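PDB 2G2C: putative molybdenum cofactor biosynthesis protein from Corynebacterium diphtheriae, which probably takes part in molybdenum cofactor biosynthesis, through a probable molybdopterin-binding domain. Local coordinates for residues L66-T79 against T127-S141. Sequence-based numbering, arbitrary orientation.
Sequences LKQGARFIITAGGT and TGRDDHAALIVNAPS. With NA (sodium ion), chain B.
L66, in the last turn of helix 55-67, sets its CD2 methyl against A134 CB at the start of the parallel pair 72-76/135-139, in the middle of the six-stranded mixed sheet of this MoCF_biosynth-family domain. The R71 chain bends at chi3 (63°), which brings the guanidinium side-on to A133 O; R71 NE (2.8 Å) and NH2 (3.1 Å) both donate to that one oxygen within the guanidinium plane, while D131 O lies 3.1 Å above the plane, over its centre. NH2 also forms a salt bridge with D165, tying in helix 157-165.

From R71 O onward, backbone bonds alternate along strands 72-76 and 135-139 and their flanking residues. F72 lies alongside L135 (F72 CD1 to L135 CD2 3.8 Å). Its ring edge meets V137 CG2; I74 CD1 meets V137 CG1 on the same face, covered by helices 26-34 and 143-153.

T75 points to the other face. Its OG1, between backbone N and carbonyl carbon (chi1 64°), accepts from N138 ND2, lying 29° out of the N138 amide plane, and donates to a water 2.6 Å away. That water donates hydrogen bonds to G77 O and A139 O. G77 N closes the series on A139 O, and T79 OG1 binds the sodium ion at 2.8 Å.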
ATOM      1  N   LEU A  66     -10.033  -3.268   4.619  1.00 12.20           N
ATOM      2  CA  LEU A  66     -10.578  -4.476   3.986  1.00 11.69           C
ATOM      3  C   LEU A  66     -12.072  -4.642   4.331  1.00 12.13           C
ATOM      4  O   LEU A  66     -12.846  -5.004   3.477  1.00 14.71           O
ATOM      5  CB  LEU A  66      -9.801  -5.715   4.416  1.00 11.91           C
ATOM      6  CG  LEU A  66      -8.357  -5.763   3.884  1.00 10.49           C
ATOM      7  CD1 LEU A  66      -7.605  -6.849   4.667  1.00 13.01           C
ATOM      8  CD2 LEU A  66      -8.284  -6.074   2.388  1.00 12.91           C
ATOM      9  N   LYS A  67     -12.430  -4.432   5.590  1.00 13.89           N
ATOM     10  CA  LYS A  67     -13.836  -4.552   6.037  1.00 15.57           C
ATOM     11  C   LYS A  67     -14.728  -3.573   5.287  1.00 15.46           C
ATOM     12  O   LYS A  67     -15.908  -3.859   4.978  1.00 16.61           O
ATOM     13  CB  LYS A  67     -13.918  -4.293   7.534  1.00 17.13           C
ATOM     14  CG  LYS A  67     -13.542  -5.508   8.381  1.00 20.44           C
ATOM     15  CD  LYS A  67     -13.623  -5.237   9.892  1.00 25.22           C
ATOM     16  CE  LYS A  67     -14.902  -4.568  10.308  1.00 31.44           C
ATOM     17  NZ  LYS A  67     -14.900  -4.422  11.805  1.00 30.04           N
ATOM     18  N   GLN A  68     -14.165  -2.392   5.003  1.00 14.99           N
ATOM     19  CA  GLN A  68     -14.937  -1.345   4.312  1.00 16.28           C
ATOM     20  C   GLN A  68     -15.050  -1.621   2.813  1.00 15.75           C
ATOM     21  O   GLN A  68     -15.761  -0.899   2.087  1.00 17.51           O
ATOM     22  CB  GLN A  68     -14.335   0.021   4.601  1.00 17.22           C
ATOM     23  CG  GLN A  68     -14.459   0.337   6.108  1.00 21.68           C
ATOM     24  CD  GLN A  68     -14.121   1.754   6.518  1.00 31.03           C
ATOM     25  OE1 GLN A  68     -13.723   2.596   5.699  1.00 31.66           O
ATOM     26  NE2 GLN A  68     -14.280   2.030   7.822  1.00 31.18           N
ATOM     27  N   GLY A  69     -14.394  -2.683   2.354  1.00 14.36           N
ATOM     28  CA  GLY A  69     -14.513  -3.100   0.968  1.00 14.84           C
ATOM     29  C   GLY A  69     -13.355  -2.671   0.071  1.00 13.61           C
ATOM     30  O   GLY A  69     -13.443  -2.814  -1.160  1.00 14.72           O
ATOM     31  N   ALA A  70     -12.286  -2.102   0.646  1.00 12.19           N
ATOM     32  CA  ALA A  70     -11.154  -1.737  -0.235  1.00 11.70           C
ATOM     33  C   ALA A  70     -10.534  -2.969  -0.891  1.00 12.28           C
ATOM     34  O   ALA A  70     -10.297  -4.001  -0.238  1.00 12.85           O
ATOM     35  CB  ALA A  70     -10.106  -0.998   0.555  1.00 11.64           C
ATOM     36  N   ARG A  71     -10.325  -2.840  -2.198  1.00 11.27           N
ATOM     37  CA  ARG A  71      -9.634  -3.899  -2.943  1.00 11.51           C
ATOM     38  C   ARG A  71      -8.202  -3.513  -3.353  1.00 12.00           C
ATOM     39  O   ARG A  71      -7.473  -4.330  -3.870  1.00 11.38           O
ATOM     40  CB  ARG A  71     -10.454  -4.401  -4.133  1.00 12.90           C
ATOM     41  CG  ARG A  71     -11.754  -5.084  -3.661  1.00 13.13           C
ATOM     42  CD  ARG A  71     -12.378  -5.836  -4.811  1.00 13.36           C
ATOM     43  NE  ARG A  71     -11.531  -6.923  -5.308  1.00 13.10           N
ATOM     44  CZ  ARG A  71     -11.545  -7.387  -6.558  1.00 13.39           C
ATOM     45  NH1 ARG A  71     -12.419  -6.893  -7.469  1.00 13.96           N
ATOM     46  NH2 ARG A  71     -10.681  -8.358  -6.897  1.00 14.56           N
ATOM     47  N   PHE A  72      -7.828  -2.253  -3.096  1.00 10.83           N
ATOM     48  CA  PHE A  72      -6.460  -1.807  -3.339  1.00 10.80           C
ATOM     49  C   PHE A  72      -6.097  -0.979  -2.133  1.00 11.67           C
ATOM     50  O   PHE A  72      -6.794  -0.011  -1.821  1.00 11.53           O
ATOM     51  CB  PHE A  72      -6.358  -0.973  -4.625  1.00 10.98           C
ATOM     52  CG  PHE A  72      -4.992  -0.392  -4.837  1.00 12.97           C
ATOM     53  CD1 PHE A  72      -3.878  -1.212  -4.886  1.00 14.18           C
ATOM     54  CD2 PHE A  72      -4.792   0.981  -4.951  1.00 16.52           C
ATOM     55  CE1 PHE A  72      -2.585  -0.684  -5.064  1.00 13.92           C
ATOM     56  CE2 PHE A  72      -3.485   1.507  -5.120  1.00 18.47           C
ATOM     57  CZ  PHE A  72      -2.407   0.681  -5.192  1.00 14.53           C
ATOM     58  N   ILE A  73      -5.061  -1.401  -1.412  1.00 10.26           N
ATOM     59  CA  ILE A  73      -4.610  -0.697  -0.234  1.00 10.72           C
ATOM     60  C   ILE A  73      -3.162  -0.389  -0.436  1.00 11.31           C
ATOM     61  O   ILE A  73      -2.372  -1.307  -0.713  1.00 10.94           O
ATOM     62  CB  ILE A  73      -4.774  -1.593   1.030  1.00 10.62           C
ATOM     63  CG1 ILE A  73      -6.260  -1.916   1.241  1.00 11.75           C
ATOM     64  CG2 ILE A  73      -4.159  -0.893   2.247  1.00 11.72           C
ATOM     65  CD1 ILE A  73      -6.565  -2.895   2.400  1.00 12.31           C
ATOM     66  N   ILE A  74      -2.807   0.892  -0.328  1.00 10.62           N
ATOM     67  CA  ILE A  74      -1.388   1.265  -0.452  1.00 10.52           C
ATOM     68  C   ILE A  74      -0.966   1.944   0.860  1.00 11.29           C
ATOM     69  O   ILE A  74      -1.656   2.837   1.341  1.00 10.96           O
ATOM     70  CB  ILE A  74      -1.115   2.116  -1.704  1.00 11.15           C
ATOM     71  CG1 ILE A  74       0.416   2.374  -1.832  1.00 12.74           C
ATOM     72  CG2 ILE A  74      -1.919   3.392  -1.679  1.00 13.26           C
ATOM     73  CD1 ILE A  74       0.895   2.601  -3.276  1.00 14.97           C
ATOM     74  N   THR A  75       0.137   1.467   1.440  1.00 10.95           N
ATOM     75  CA  THR A  75       0.692   2.063   2.654  1.00 11.26           C
ATOM     76  C   THR A  75       1.940   2.860   2.246  1.00 11.76           C
ATOM     77  O   THR A  75       2.597   2.556   1.233  1.00 11.36           O
ATOM     78  CB  THR A  75       1.096   0.998   3.703  1.00 12.14           C
ATOM     79  OG1 THR A  75       2.159   0.161   3.204  1.00 12.43           O
ATOM     80  CG2 THR A  75      -0.118   0.100   4.048  1.00 11.92           C
ATOM     81  N   ALA A  76       2.283   3.855   3.060  1.00 10.67           N
ATOM     82  CA  ALA A  76       3.511   4.623   2.822  1.00 10.36           C
ATOM     83  C   ALA A  76       4.191   4.747   4.145  1.00 10.53           C
ATOM     84  O   ALA A  76       3.630   5.388   5.040  1.00 11.89           O
ATOM     85  CB  ALA A  76       3.155   6.025   2.234  1.00 10.43           C
ATOM     86  N   GLY A  77       5.392   4.168   4.276  1.00 11.22           N
ATOM     87  CA  GLY A  77       6.136   4.280   5.499  1.00 12.12           C
ATOM     88  C   GLY A  77       6.182   3.023   6.345  1.00 11.21           C
ATOM     89  O   GLY A  77       5.415   2.070   6.147  1.00 11.54           O
ATOM     90  N   GLY A  78       7.099   3.055   7.305  1.00 11.22           N
ATOM     91  CA  GLY A  78       7.240   1.953   8.268  1.00 11.55           C
ATOM     92  C   GLY A  78       7.909   0.703   7.727  1.00 11.51           C
ATOM     93  O   GLY A  78       7.737  -0.385   8.276  1.00 11.21           O
ATOM     94  N   THR A  79       8.717   0.865   6.679  1.00 11.15           N
ATOM     95  CA  THR A  79       9.354  -0.301   6.041  1.00 12.40           C
ATOM     96  C   THR A  79      10.839  -0.525   6.373  1.00 12.44           C
ATOM     97  O   THR A  79      11.426  -1.468   5.853  1.00 13.68           O
ATOM     98  CB  THR A  79       9.213  -0.246   4.495  1.00 13.17           C
ATOM     99  OG1 THR A  79       9.953   0.867   3.981  1.00 16.25           O
ATOM    100  CG2 THR A  79       7.730  -0.098   4.060  1.00 13.64           C
ATOM    101  N   THR A 127      -4.816 -10.710  -1.015  1.00  9.16           N
ATOM    102  CA  THR A 127      -5.395 -11.324   0.185  1.00 10.13           C
ATOM    103  C   THR A 127      -6.207 -12.573  -0.122  1.00 11.06           C
ATOM    104  O   THR A 127      -6.724 -13.215   0.783  1.00 12.03           O
ATOM    105  CB  THR A 127      -6.313 -10.368   0.945  1.00 10.60           C
ATOM    106  OG1 THR A 127      -7.400 -10.041   0.072  1.00 11.69           O
ATOM    107  CG2 THR A 127      -5.525  -9.120   1.420  1.00 10.19           C
ATOM    108  N   GLY A 128      -6.280 -12.934  -1.390  1.00 10.74           N
ATOM    109  CA  GLY A 128      -7.070 -14.088  -1.846  1.00 12.25           C
ATOM    110  C   GLY A 128      -6.889 -14.224  -3.332  1.00 12.65           C
ATOM    111  O   GLY A 128      -6.058 -13.511  -3.940  1.00 12.58           O
ATOM    112  N   ARG A 129      -7.706 -15.081  -3.938  1.00 12.34           N
ATOM    113  CA  ARG A 129      -7.551 -15.361  -5.357  1.00 12.74           C
ATOM    114  C   ARG A 129      -8.772 -15.125  -6.233  0.50 13.56           C
ATOM    115  O   ARG A 129      -8.786 -15.486  -7.408  0.50 12.72           O
ATOM    116  CB  ARG A 129      -6.804 -16.688  -5.606  1.00 12.29           C
ATOM    117  CG  ARG A 129      -5.402 -16.715  -4.950  1.00 11.34           C
ATOM    118  CD  ARG A 129      -4.375 -15.825  -5.693  1.00 13.04           C
ATOM    119  NE  ARG A 129      -4.004 -16.462  -6.972  1.00 11.99           N
ATOM    120  CZ  ARG A 129      -3.098 -17.444  -7.106  1.00 11.01           C
ATOM    121  NH1 ARG A 129      -2.390 -17.845  -6.041  1.00 11.26           N
ATOM    122  NH2 ARG A 129      -2.896 -18.012  -8.306  1.00 12.45           N
ATOM    123  N   ASP A 130      -9.761 -14.439  -5.669  1.00 13.49           N
ATOM    124  CA  ASP A 130     -11.049 -14.308  -6.303  1.00 14.20           C
ATOM    125  C   ASP A 130     -11.446 -12.841  -6.357  1.00 14.43           C
ATOM    126  O   ASP A 130     -10.635 -11.948  -6.001  1.00 14.40           O
ATOM    127  CB  ASP A 130     -12.118 -15.147  -5.598  1.00 15.45           C
ATOM    128  CG  ASP A 130     -12.367 -14.727  -4.154  1.00 17.86           C
ATOM    129  OD1 ASP A 130     -12.119 -13.569  -3.724  1.00 14.53           O
ATOM    130  OD2 ASP A 130     -12.888 -15.606  -3.421  1.00 24.76           O
ATOM    131  N   ASP A 131     -12.697 -12.597  -6.746  1.00 13.99           N
ATOM    132  CA  ASP A 131     -13.147 -11.211  -6.992  1.00 14.86           C
ATOM    133  C   ASP A 131     -13.468 -10.389  -5.739  1.00 15.24           C
ATOM    134  O   ASP A 131     -13.971  -9.225  -5.818  1.00 16.47           O
ATOM    135  CB  ASP A 131     -14.242 -11.153  -8.071  1.00 16.50           C
ATOM    136  CG  ASP A 131     -15.552 -11.765  -7.631  1.00 20.40           C
ATOM    137  OD1 ASP A 131     -15.656 -12.222  -6.484  1.00 22.33           O
ATOM    138  OD2 ASP A 131     -16.485 -11.764  -8.484  1.00 23.56           O
ATOM    139  N   HIS A 132     -13.189 -10.997  -4.577  1.00 13.51           N
ATOM    140  CA  HIS A 132     -13.262 -10.287  -3.313  1.00 13.98           C
ATOM    141  C   HIS A 132     -11.864  -9.941  -2.786  1.00 13.47           C
ATOM    142  O   HIS A 132     -11.744  -9.201  -1.799  1.00 14.86           O
ATOM    143  CB  HIS A 132     -14.014 -11.104  -2.280  1.00 14.67           C
ATOM    144  CG  HIS A 132     -15.501 -11.048  -2.460  1.00 19.02           C
ATOM    145  ND1 HIS A 132     -16.386 -11.037  -1.401  1.00 24.36           N
ATOM    146  CD2 HIS A 132     -16.249 -10.965  -3.590  1.00 21.33           C
ATOM    147  CE1 HIS A 132     -17.619 -10.964  -1.876  1.00 23.99           C
ATOM    148  NE2 HIS A 132     -17.564 -10.924  -3.199  1.00 22.38           N
ATOM    149  N   ALA A 133     -10.828 -10.475  -3.431  1.00 12.48           N
ATOM    150  CA  ALA A 133      -9.455 -10.318  -2.909  1.00 11.46           C
ATOM    151  C   ALA A 133      -8.969  -8.891  -3.118  1.00 11.78           C
ATOM    152  O   ALA A 133      -9.382  -8.249  -4.082  1.00 12.43           O
ATOM    153  CB  ALA A 133      -8.507 -11.306  -3.587  1.00 13.11           C
ATOM    154  N   ALA A 134      -8.107  -8.426  -2.212  1.00 11.16           N
ATOM    155  CA  ALA A 134      -7.503  -7.110  -2.324  1.00 10.02           C
ATOM    156  C   ALA A 134      -6.009  -7.230  -2.629  1.00 11.37           C
ATOM    157  O   ALA A 134      -5.371  -8.224  -2.266  1.00 10.93           O
ATOM    158  CB  ALA A 134      -7.694  -6.334  -1.045  1.00 11.45           C
ATOM    159  N   LEU A 135      -5.481  -6.217  -3.302  1.00 10.45           N
ATOM    160  CA  LEU A 135      -4.047  -6.058  -3.518  1.00 10.89           C
ATOM    161  C   LEU A 135      -3.511  -5.046  -2.506  1.00  9.63           C
ATOM    162  O   LEU A 135      -4.083  -3.964  -2.383  1.00 10.95           O
ATOM    163  CB  LEU A 135      -3.827  -5.489  -4.907  1.00 11.64           C
ATOM    164  CG  LEU A 135      -2.400  -5.089  -5.276  1.00 11.06           C
ATOM    165  CD1 LEU A 135      -1.462  -6.329  -5.365  1.00 12.11           C
ATOM    166  CD2 LEU A 135      -2.445  -4.329  -6.611  1.00 13.58           C
ATOM    167  N   ILE A 136      -2.463  -5.390  -1.762  1.00 10.23           N
ATOM    168  CA  ILE A 136      -1.867  -4.485  -0.793  1.00  9.11           C
ATOM    169  C   ILE A 136      -0.442  -4.230  -1.255  1.00 10.21           C
ATOM    170  O   ILE A 136       0.279  -5.189  -1.632  1.00 10.14           O
ATOM    171  CB  ILE A 136      -1.877  -5.097   0.622  1.00  9.04           C
ATOM    172  CG1 ILE A 136      -3.295  -5.529   1.014  1.00  8.92           C
ATOM    173  CG2 ILE A 136      -1.319  -4.091   1.653  1.00 10.06           C
ATOM    174  CD1 ILE A 136      -3.365  -6.133   2.371  1.00 13.03           C
ATOM    175  N   VAL A 137      -0.040  -2.950  -1.232  1.00  9.62           N
ATOM    176  CA  VAL A 137       1.300  -2.531  -1.686  1.00 10.50           C
ATOM    177  C   VAL A 137       1.886  -1.655  -0.600  1.00 10.15           C
ATOM    178  O   VAL A 137       1.250  -0.679  -0.179  1.00 11.33           O
ATOM    179  CB  VAL A 137       1.182  -1.679  -2.989  1.00 11.36           C
ATOM    180  CG1 VAL A 137       2.509  -0.988  -3.351  1.00 12.94           C
ATOM    181  CG2 VAL A 137       0.698  -2.530  -4.146  1.00 11.99           C
ATOM    182  N   ASN A 138       3.093  -2.012  -0.142  1.00  9.50           N
ATOM    183  CA  ASN A 138       3.845  -1.172   0.819  1.00  9.57           C
ATOM    184  C   ASN A 138       4.821  -0.279   0.070  1.00 11.62           C
ATOM    185  O   ASN A 138       5.766  -0.792  -0.558  1.00 12.54           O
ATOM    186  CB  ASN A 138       4.718  -2.030   1.749  1.00 10.49           C
ATOM    187  CG  ASN A 138       3.940  -2.984   2.634  1.00 10.91           C
ATOM    188  OD1 ASN A 138       4.519  -3.978   3.051  1.00 12.37           O
ATOM    189  ND2 ASN A 138       2.691  -2.665   2.984  1.00  9.34           N
ATOM    190  N   ALA A 139       4.608   1.041   0.124  1.00 10.40           N
ATOM    191  CA  ALA A 139       5.603   1.984  -0.404  1.00 11.88           C
ATOM    192  C   ALA A 139       6.445   2.600   0.707  1.00 12.07           C
ATOM    193  O   ALA A 139       6.046   2.618   1.863  1.00 11.37           O
ATOM    194  CB  ALA A 139       4.904   3.099  -1.180  1.00 10.54           C
ATOM    195  N   PRO A 140       7.639   3.101   0.364  1.00 13.05           N
ATOM    196  CA  PRO A 140       8.422   3.861   1.348  1.00 13.32           C
ATOM    197  C   PRO A 140       7.738   5.178   1.728  1.00 13.13           C
ATOM    198  O   PRO A 140       6.728   5.546   1.109  1.00 12.94           O
ATOM    199  CB  PRO A 140       9.750   4.152   0.620  1.00 14.93           C
ATOM    200  CG  PRO A 140       9.778   3.143  -0.546  1.00 15.42           C
ATOM    201  CD  PRO A 140       8.323   2.956  -0.937  1.00 14.90           C
ATOM    202  N   SER A 141       8.318   5.872   2.708  1.00 13.63           N
ATOM    203  CA  SER A 141       7.748   7.141   3.147  0.50 13.67           C
ATOM    204  C   SER A 141       8.029   8.266   2.149  1.00 14.20           C
ATOM    205  O   SER A 141       7.254   9.214   2.050  1.00 15.70           O
ATOM    206  CB  SER A 141       8.334   7.545   4.495  0.50 13.71           C
ATOM    207  OG  SER A 141       9.750   7.547   4.423  0.50 12.80           O
TER
HETATM  208 NA    NA B 301       9.576   3.552   4.825  1.00 16.22          NA
HETATM  209  O   HOH W   1       4.597   1.100   3.589  1.00 11.13           O